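Local atomic coordinates of putative transcriptional regulator MarR (Geobacillus stearothermophilus, PDB entry 2RDP), a protein that probably binds DNA through a winged helix-turn-helix domain and regulates transcription. Residues E33-Y38 with E111-K116; V86-D91 with V98-L103. All coordinates share one frame; numbering follows the deposited sequence.

Interaction 1. Residues E33-Y38 with E111-K116; sequences EILTNY and EEVIEK. With NA (sodium ion), chain B.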
ATOM      1  N   GLU A  33      -6.632   8.438   6.478  1.00 54.95           N
ATOM      2  CA  GLU A  33      -7.705   9.316   6.798  1.00 54.98           C
ATOM      3  C   GLU A  33      -8.600   8.680   7.852  1.00 54.34           C
ATOM      4  O   GLU A  33      -8.955   9.324   8.828  1.00 54.12           O
ATOM      5  CB  GLU A  33      -8.487   9.636   5.526  1.00 55.65           C
ATOM      6  CG  GLU A  33      -7.711  10.607   4.670  1.00 60.85           C
ATOM      7  CD  GLU A  33      -8.290  10.887   3.290  1.00 67.82           C
ATOM      8  OE1 GLU A  33      -9.310  10.256   2.897  1.00 71.95           O
ATOM      9  OE2 GLU A  33      -7.685  11.743   2.582  1.00 69.68           O
ATOM     10  N   ILE A  34      -8.933   7.407   7.664  1.00 53.42           N
ATOM     11  CA  ILE A  34      -9.757   6.682   8.622  1.00 52.99           C
ATOM     12  C   ILE A  34      -9.084   6.640   9.994  1.00 52.39           C
ATOM     13  O   ILE A  34      -9.727   6.804  10.994  1.00 50.72           O
ATOM     14  CB  ILE A  34     -10.105   5.234   8.086  1.00 53.00           C
ATOM     15  CG1 ILE A  34     -11.210   5.321   7.032  1.00 50.56           C
ATOM     16  CG2 ILE A  34     -10.469   4.271   9.216  1.00 52.14           C
ATOM     17  CD1 ILE A  34     -11.291   4.061   6.165  1.00 52.43           C
ATOM     18  N   LEU A  35      -7.775   6.415  10.025  1.00 53.97           N
ATOM     19  CA  LEU A  35      -7.077   6.286  11.300  1.00 54.21           C
ATOM     20  C   LEU A  35      -6.868   7.579  12.036  1.00 54.69           C
ATOM     21  O   LEU A  35      -6.482   7.543  13.210  1.00 55.07           O
ATOM     22  CB  LEU A  35      -5.761   5.579  11.151  1.00 54.51           C
ATOM     23  CG  LEU A  35      -5.753   4.059  11.105  1.00 56.27           C
ATOM     24  CD1 LEU A  35      -4.265   3.711  10.950  1.00 58.24           C
ATOM     25  CD2 LEU A  35      -6.315   3.413  12.326  1.00 55.15           C
ATOM     26  N   THR A  36      -7.123   8.722  11.394  1.00 54.73           N
ATOM     27  CA  THR A  36      -7.084   9.979  12.125  1.00 54.57           C
ATOM     28  C   THR A  36      -8.120  10.035  13.251  1.00 55.40           C
ATOM     29  O   THR A  36      -7.958  10.802  14.182  1.00 56.17           O
ATOM     30  CB  THR A  36      -7.206  11.240  11.224  1.00 54.73           C
ATOM     31  OG1 THR A  36      -8.456  11.242  10.530  1.00 54.02           O
ATOM     32  CG2 THR A  36      -6.070  11.317  10.234  1.00 54.44           C
ATOM     33  N   ASN A  37      -9.184   9.242  13.188  1.00 55.98           N
ATOM     34  CA  ASN A  37     -10.150   9.249  14.279  1.00 56.66           C
ATOM     35  C   ASN A  37      -9.922   8.184  15.359  1.00 56.55           C
ATOM     36  O   ASN A  37     -10.785   7.978  16.207  1.00 56.39           O
ATOM     37  CB  ASN A  37     -11.582   9.182  13.741  1.00 57.73           C
ATOM     38  CG  ASN A  37     -11.878  10.278  12.712  1.00 60.43           C
ATOM     39  OD1 ASN A  37     -11.732  11.475  12.979  1.00 60.49           O
ATOM     40  ND2 ASN A  37     -12.275   9.859  11.513  1.00 64.03           N
ATOM     41  N   TYR A  38      -8.760   7.524  15.335  1.00 56.47           N
ATOM     42  CA  TYR A  38      -8.466   6.430  16.252  1.00 56.16           C
ATOM     43  C   TYR A  38      -7.137   6.625  16.924  1.00 56.66           C
ATOM     44  O   TYR A  38      -6.208   7.144  16.297  1.00 57.19           O
ATOM     45  CB  TYR A  38      -8.528   5.079  15.519  1.00 55.82           C
ATOM     46  CG  TYR A  38      -9.924   4.850  14.996  1.00 55.91           C
ATOM     47  CD1 TYR A  38     -10.950   4.401  15.839  1.00 52.94           C
ATOM     48  CD2 TYR A  38     -10.241   5.167  13.678  1.00 55.59           C
ATOM     49  CE1 TYR A  38     -12.244   4.254  15.362  1.00 55.92           C
ATOM     50  CE2 TYR A  38     -11.524   5.017  13.196  1.00 57.15           C
ATOM     51  CZ  TYR A  38     -12.515   4.560  14.027  1.00 57.05           C
ATOM     52  OH  TYR A  38     -13.764   4.420  13.498  1.00 58.59           O
ATOM     53  N   GLU A 111     -11.488  -3.639  15.284  1.00 60.65           N
ATOM     54  CA  GLU A 111     -12.780  -4.022  14.749  1.00 61.60           C
ATOM     55  C   GLU A 111     -13.558  -2.811  14.241  1.00 60.94           C
ATOM     56  O   GLU A 111     -14.298  -2.893  13.258  1.00 60.54           O
ATOM     57  CB  GLU A 111     -13.590  -4.710  15.839  1.00 62.33           C
ATOM     58  CG  GLU A 111     -13.015  -6.066  16.230  1.00 66.00           C
ATOM     59  CD  GLU A 111     -14.026  -6.948  16.965  1.00 71.89           C
ATOM     60  OE1 GLU A 111     -14.708  -6.483  17.939  1.00 69.65           O
ATOM     61  OE2 GLU A 111     -14.117  -8.126  16.532  1.00 75.54           O
ATOM     62  N   GLU A 112     -13.398  -1.698  14.944  1.00 60.07           N
ATOM     63  CA  GLU A 112     -14.025  -0.465  14.565  1.00 59.34           C
ATOM     64  C   GLU A 112     -13.372   0.142  13.330  1.00 58.08           C
ATOM     65  O   GLU A 112     -14.060   0.667  12.469  1.00 58.01           O
ATOM     66  CB  GLU A 112     -13.942   0.491  15.735  1.00 60.23           C
ATOM     67  CG  GLU A 112     -14.864   1.661  15.618  1.00 64.89           C
ATOM     68  CD  GLU A 112     -15.022   2.425  16.907  1.00 70.97           C
ATOM     69  OE1 GLU A 112     -14.396   2.061  17.952  1.00 71.91           O
ATOM     70  OE2 GLU A 112     -15.793   3.411  16.854  1.00 74.34           O
ATOM     71  N   VAL A 113     -12.045   0.062  13.229  1.00 56.59           N
ATOM     72  CA  VAL A 113     -11.346   0.602  12.056  1.00 55.15           C
ATOM     73  C   VAL A 113     -11.704  -0.225  10.815  1.00 55.05           C
ATOM     74  O   VAL A 113     -12.014   0.314   9.772  1.00 54.97           O
ATOM     75  CB  VAL A 113      -9.801   0.673  12.254  1.00 54.95           C
ATOM     76  CG1 VAL A 113      -9.080   1.030  10.935  1.00 53.29           C
ATOM     77  CG2 VAL A 113      -9.439   1.644  13.362  1.00 52.94           C
ATOM     78  N   ILE A 114     -11.687  -1.539  10.953  1.00 55.13           N
ATOM     79  CA  ILE A 114     -12.058  -2.428   9.868  1.00 56.18           C
ATOM     80  C   ILE A 114     -13.494  -2.224   9.363  1.00 56.07           C
ATOM     81  O   ILE A 114     -13.738  -2.239   8.165  1.00 56.44           O
ATOM     82  CB  ILE A 114     -11.767  -3.899  10.222  1.00 56.78           C
ATOM     83  CG1 ILE A 114     -10.255  -4.155  10.061  1.00 57.94           C
ATOM     84  CG2 ILE A 114     -12.585  -4.834   9.316  1.00 55.58           C
ATOM     85  CD1 ILE A 114      -9.801  -5.462  10.672  1.00 61.61           C
ATOM     86  N   GLU A 115     -14.418  -1.983  10.274  1.00 56.36           N
ATOM     87  CA  GLU A 115     -15.816  -1.732   9.921  1.00 57.44           C
ATOM     88  C   GLU A 115     -15.972  -0.421   9.123  1.00 56.38           C
ATOM     89  O   GLU A 115     -16.720  -0.347   8.147  1.00 56.01           O
ATOM     90  CB  GLU A 115     -16.656  -1.721  11.178  1.00 57.25           C
ATOM     91  CG  GLU A 115     -18.088  -1.259  10.951  1.00 64.78           C
ATOM     92  CD  GLU A 115     -18.994  -1.634  12.122  1.00 73.68           C
ATOM     93  OE1 GLU A 115     -18.451  -2.037  13.199  1.00 76.61           O
ATOM     94  OE2 GLU A 115     -20.243  -1.541  11.968  1.00 77.45           O
ATOM     95  N   LYS A 116     -15.214   0.590   9.522  1.00 55.98           N
ATOM     96  CA  LYS A 116     -15.160   1.860   8.827  1.00 55.40           C
ATOM     97  C   LYS A 116     -14.522   1.707   7.435  1.00 54.14           C
ATOM     98  O   LYS A 116     -14.970   2.342   6.485  1.00 54.01           O
ATOM     99  CB  LYS A 116     -14.428   2.873   9.728  1.00 55.96           C
ATOM    100  CG  LYS A 116     -14.248   4.261   9.148  1.00 59.82           C
ATOM    101  CD  LYS A 116     -15.511   5.136   9.173  1.00 63.33           C
ATOM    102  CE  LYS A 116     -15.569   6.102   7.950  1.00 65.02           C
ATOM    103  NZ  LYS A 116     -15.986   5.425   6.647  1.00 66.17           N
TER
HETATM  104 NA    NA B 148      -4.419   7.960  14.661  1.00 35.28          NA
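The C-terminal end of helix 10-35 and the turn that follows it lean on helix 104-124, with Val113 set among Ile34, Leu35 and Tyr38. Val113 CG2 stands over one face of the Tyr38 ring in a CH-pi contact, 3.7 Å from the ring centroid and 17° off the normal, and also meets Leu35 CD2 at 3.7 Å. Val113 CG1, anti to the backbone N (chi1 171°), packs on Ile34 CG2 at 3.9 Å and also lies near Leu35 CD2. The tyrosine is presented by a type I beta turn from Leu35 to Tyr38, closed by a bond from Tyr38 N to Leu35 O. The carbonyls at both ends of this turn bind a sodium ion, Leu35 O and Tyr38 O each lying 2.6 Å from it, and Ile40 O is a further ligand. Farther along the ring, Glu112 lies at the edge, its carboxylate plane turned 71° from the ring plane; Glu112 CG comes within 3.6 Å of Tyr38 OH. With an alanine in place of Tyr38, Val113 CG2 is likely to lose its aromatic cover and the aliphatic part of Glu112 the ring edge it lies against. One helical turn beyond Glu112, Lys116 lays its CG 3.8 Å from Ile34 CG2, so the aliphatic root of a charged chain extends the apolar patch. Phe45 of helix 42-54 touches both Leu35 and Val113, tying this junction to the winged-helix domain.

Interaction 2. Residues V86-D91 with V98-L103; sequences VARVRD and VRIRLL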
ATOM      1  N   VAL A  86      -2.277  -4.526  23.940  1.00 51.67           N
ATOM      2  CA  VAL A  86      -1.820  -5.930  23.910  1.00 50.77           C
ATOM      3  C   VAL A  86      -1.149  -6.261  25.237  1.00 50.71           C
ATOM      4  O   VAL A  86      -0.712  -5.363  25.952  1.00 50.80           O
ATOM      5  CB  VAL A  86      -0.782  -6.232  22.716  1.00 50.86           C
ATOM      6  CG1 VAL A  86      -1.305  -5.732  21.360  1.00 50.69           C
ATOM      7  CG2 VAL A  86       0.594  -5.658  22.990  1.00 49.38           C
ATOM      8  N   ALA A  87      -1.064  -7.547  25.554  1.00 50.52           N
ATOM      9  CA  ALA A  87      -0.282  -8.018  26.695  1.00 51.81           C
ATOM     10  C   ALA A  87       0.716  -9.052  26.196  1.00 52.69           C
ATOM     11  O   ALA A  87       0.517  -9.659  25.142  1.00 52.91           O
ATOM     12  CB  ALA A  87      -1.191  -8.634  27.768  1.00 50.64           C
ATOM     13  N   ARG A  88       1.802  -9.222  26.936  1.00 54.13           N
ATOM     14  CA  ARG A  88       2.741 -10.316  26.699  1.00 55.69           C
ATOM     15  C   ARG A  88       2.374 -11.509  27.578  1.00 56.30           C
ATOM     16  O   ARG A  88       2.124 -11.353  28.767  1.00 55.98           O
ATOM     17  CB  ARG A  88       4.157  -9.854  27.018  1.00 56.03           C
ATOM     18  CG  ARG A  88       4.778  -8.995  25.943  1.00 56.77           C
ATOM     19  CD  ARG A  88       6.149  -8.570  26.387  1.00 58.19           C
ATOM     20  NE  ARG A  88       7.041  -8.299  25.249  1.00 59.35           N
ATOM     21  CZ  ARG A  88       7.342  -7.086  24.792  1.00 58.06           C
ATOM     22  NH1 ARG A  88       8.182  -6.960  23.774  1.00 56.83           N
ATOM     23  NH2 ARG A  88       6.806  -6.001  25.350  1.00 57.85           N
ATOM     24  N   VAL A  89       2.309 -12.695  26.990  1.00 57.54           N
ATOM     25  CA  VAL A  89       1.841 -13.874  27.712  1.00 58.84           C
ATOM     26  C   VAL A  89       2.765 -15.034  27.441  1.00 60.11           C
ATOM     27  O   VAL A  89       2.864 -15.491  26.301  1.00 59.99           O
ATOM     28  CB  VAL A  89       0.387 -14.292  27.279  1.00 58.76           C
ATOM     29  CG1 VAL A  89      -0.064 -15.544  28.058  1.00 59.29           C
ATOM     30  CG2 VAL A  89      -0.604 -13.166  27.505  1.00 57.69           C
ATOM     31  N   ARG A  90       3.425 -15.534  28.478  1.00 62.16           N
ATOM     32  CA  ARG A  90       4.279 -16.698  28.291  1.00 64.88           C
ATOM     33  C   ARG A  90       3.499 -17.999  28.294  1.00 66.27           C
ATOM     34  O   ARG A  90       2.420 -18.074  28.873  1.00 66.39           O
ATOM     35  CB  ARG A  90       5.423 -16.749  29.305  1.00 65.09           C
ATOM     36  CG  ARG A  90       5.034 -16.697  30.759  1.00 67.78           C
ATOM     37  CD  ARG A  90       6.276 -16.917  31.614  1.00 72.01           C
ATOM     38  NE  ARG A  90       7.414 -16.158  31.084  1.00 73.49           N
ATOM     39  CZ  ARG A  90       7.933 -15.075  31.659  1.00 74.17           C
ATOM     40  NH1 ARG A  90       8.961 -14.464  31.084  1.00 72.69           N
ATOM     41  NH2 ARG A  90       7.436 -14.612  32.814  1.00 74.45           N
ATOM     42  N   ASP A  91       4.045 -19.013  27.625  1.00 68.39           N
ATOM     43  CA  ASP A  91       3.508 -20.371  27.711  1.00 70.63           C
ATOM     44  C   ASP A  91       3.522 -20.896  29.143  1.00 71.60           C
ATOM     45  O   ASP A  91       4.400 -20.543  29.951  1.00 71.78           O
ATOM     46  CB  ASP A  91       4.304 -21.339  26.831  1.00 70.85           C
ATOM     47  CG  ASP A  91       3.611 -21.633  25.518  1.00 72.69           C
ATOM     48  OD1 ASP A  91       2.377 -21.879  25.506  1.00 74.25           O
ATOM     49  OD2 ASP A  91       4.306 -21.629  24.484  1.00 73.73           O
ATOM     50  N   VAL A  98       7.343 -16.232  24.858  1.00 52.34           N
ATOM     51  CA  VAL A  98       6.375 -15.187  25.199  1.00 51.40           C
ATOM     52  C   VAL A  98       5.650 -14.765  23.918  1.00 51.22           C
ATOM     53  O   VAL A  98       6.287 -14.541  22.888  1.00 50.35           O
ATOM     54  CB  VAL A  98       7.054 -13.934  25.825  1.00 51.67           C
ATOM     55  CG1 VAL A  98       6.075 -12.753  25.900  1.00 50.88           C
ATOM     56  CG2 VAL A  98       7.624 -14.241  27.192  1.00 50.69           C
ATOM     57  N   ARG A  99       4.320 -14.704  23.986  1.00 50.82           N
ATOM     58  CA  ARG A  99       3.497 -14.306  22.857  1.00 50.80           C
ATOM     59  C   ARG A  99       2.783 -12.994  23.145  1.00 50.73           C
ATOM     60  O   ARG A  99       2.541 -12.657  24.298  1.00 50.80           O
ATOM     61  CB  ARG A  99       2.471 -15.387  22.521  1.00 50.82           C
ATOM     62  CG  ARG A  99       3.079 -16.642  21.979  1.00 51.67           C
ATOM     63  CD  ARG A  99       2.035 -17.649  21.541  1.00 53.32           C
ATOM     64  NE  ARG A  99       2.697 -18.874  21.100  1.00 53.73           N
ATOM     65  CZ  ARG A  99       3.006 -19.892  21.906  1.00 55.70           C
ATOM     66  NH1 ARG A  99       2.702 -19.853  23.205  1.00 53.45           N
ATOM     67  NH2 ARG A  99       3.620 -20.959  21.411  1.00 55.04           N
ATOM     68  N   ILE A 100       2.442 -12.273  22.082  1.00 51.00           N
ATOM     69  CA  ILE A 100       1.677 -11.058  22.165  1.00 51.12           C
ATOM     70  C   ILE A 100       0.223 -11.456  22.017  1.00 52.34           C
ATOM     71  O   ILE A 100      -0.138 -12.201  21.109  1.00 53.14           O
ATOM     72  CB  ILE A 100       2.071 -10.043  21.047  1.00 51.31           C
ATOM     73  CG1 ILE A 100       3.598  -9.884  20.937  1.00 49.58           C
ATOM     74  CG2 ILE A 100       1.407  -8.698  21.274  1.00 49.46           C
ATOM     75  CD1 ILE A 100       4.328  -9.817  22.299  1.00 50.46           C
ATOM     76  N   ARG A 101      -0.610 -10.971  22.930  1.00 52.78           N
ATOM     77  CA  ARG A 101      -2.035 -11.235  22.897  1.00 52.89           C
ATOM     78  C   ARG A 101      -2.816  -9.934  22.821  1.00 53.16           C
ATOM     79  O   ARG A 101      -2.620  -9.024  23.641  1.00 53.10           O
ATOM     80  CB  ARG A 101      -2.451 -11.992  24.151  1.00 52.59           C
ATOM     81  CG  ARG A 101      -3.926 -11.906  24.467  1.00 53.81           C
ATOM     82  CD  ARG A 101      -4.243 -12.731  25.698  1.00 55.50           C
ATOM     83  NE  ARG A 101      -3.816 -14.114  25.499  1.00 55.87           N
ATOM     84  CZ  ARG A 101      -3.830 -15.056  26.438  1.00 56.62           C
ATOM     85  NH1 ARG A 101      -4.269 -14.780  27.669  1.00 55.67           N
ATOM     86  NH2 ARG A 101      -3.405 -16.283  26.141  1.00 56.09           N
ATOM     87  N   LEU A 102      -3.721  -9.881  21.852  1.00 52.91           N
ATOM     88  CA  LEU A 102      -4.689  -8.821  21.728  1.00 53.54           C
ATOM     89  C   LEU A 102      -5.553  -8.691  22.972  1.00 54.00           C
ATOM     90  O   LEU A 102      -6.312  -9.614  23.318  1.00 54.69           O
ATOM     91  CB  LEU A 102      -5.582  -9.117  20.513  1.00 53.64           C
ATOM     92  CG  LEU A 102      -6.386  -7.967  19.915  1.00 53.06           C
ATOM     93  CD1 LEU A 102      -5.466  -6.795  19.537  1.00 48.69           C
ATOM     94  CD2 LEU A 102      -7.235  -8.466  18.722  1.00 50.59           C
ATOM     95  N   LEU A 103      -5.445  -7.546  23.643  1.00 54.26           N
ATOM     96  CA  LEU A 103      -6.383  -7.187  24.713  1.00 54.48           C
ATOM     97  C   LEU A 103      -7.714  -6.610  24.179  1.00 55.15           C
ATOM     98  O   LEU A 103      -7.794  -6.139  23.041  1.00 55.08           O
ATOM     99  CB  LEU A 103      -5.725  -6.209  25.687  1.00 54.11           C
ATOM    100  CG  LEU A 103      -4.537  -6.795  26.445  1.00 53.87           C
ATOM    101  CD1 LEU A 103      -4.034  -5.803  27.475  1.00 52.46           C
ATOM    102  CD2 LEU A 103      -4.941  -8.109  27.090  1.00 53.62           C
TER
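Arg99 and Asp91 lie at the loop end of the beta hairpin that forms the wing of this winged-helix domain. From Arg99 CB, 3.8 Å from Val89 O, the chain runs extended to NE, which carries the guanidinium out to the aspartate just past the facing strand. There Arg99 NH1 meets Asp91 OD2 at 2.7 Å and Arg99 NH2 reaches the same oxygen at 3.2 Å; both hydrogen bonds are weak in angle, 145° and 127°, with the carboxylate at the edge of the guanidinium and its plane turned 77° from it. Between the strands, Ala87 pairs with Arg101 and Val89 with Arg99, each through two backbone hydrogen bonds. On the face with Val89, Arg101 bends at chi3 so that its guanidinium lies with one face against Val89 CG2, while its NH2 makes a salt bridge to Asp56. On the opposite face, which carries Arg88, Val86 CG2 touches Ile100 CG2 at 3.6 Å, and both residues pack on Leu51. Arg88 CG rests beside Ile100 CD1, with its NH2 bridged to Asp78 and Glu81. The carboxylates thus probably offset much of the positive charge of Arg88, Arg99 and Arg101.

Interaction 1 is a partly buried meeting of a helix end and turn with a helix, held across its segments by apolar and CH-pi packing; its hydrogen bonds run within each segment, and the two sodium ligands both belong to 33-38. Interaction 2 lies at the surface, where main-chain hydrogen bonds pair two strands and a salt bridge joins charged side chains. The contacts are about 24 Å apart between centres and do not touch, yet both rest on helix 42-54, through Phe45 in the first and Leu48 and Leu51 in the second. Strand 98-102 is followed by helix 104-124. The hairpin falls between residues 38 and 111 and is therefore nested in the loop that interaction 1 closes.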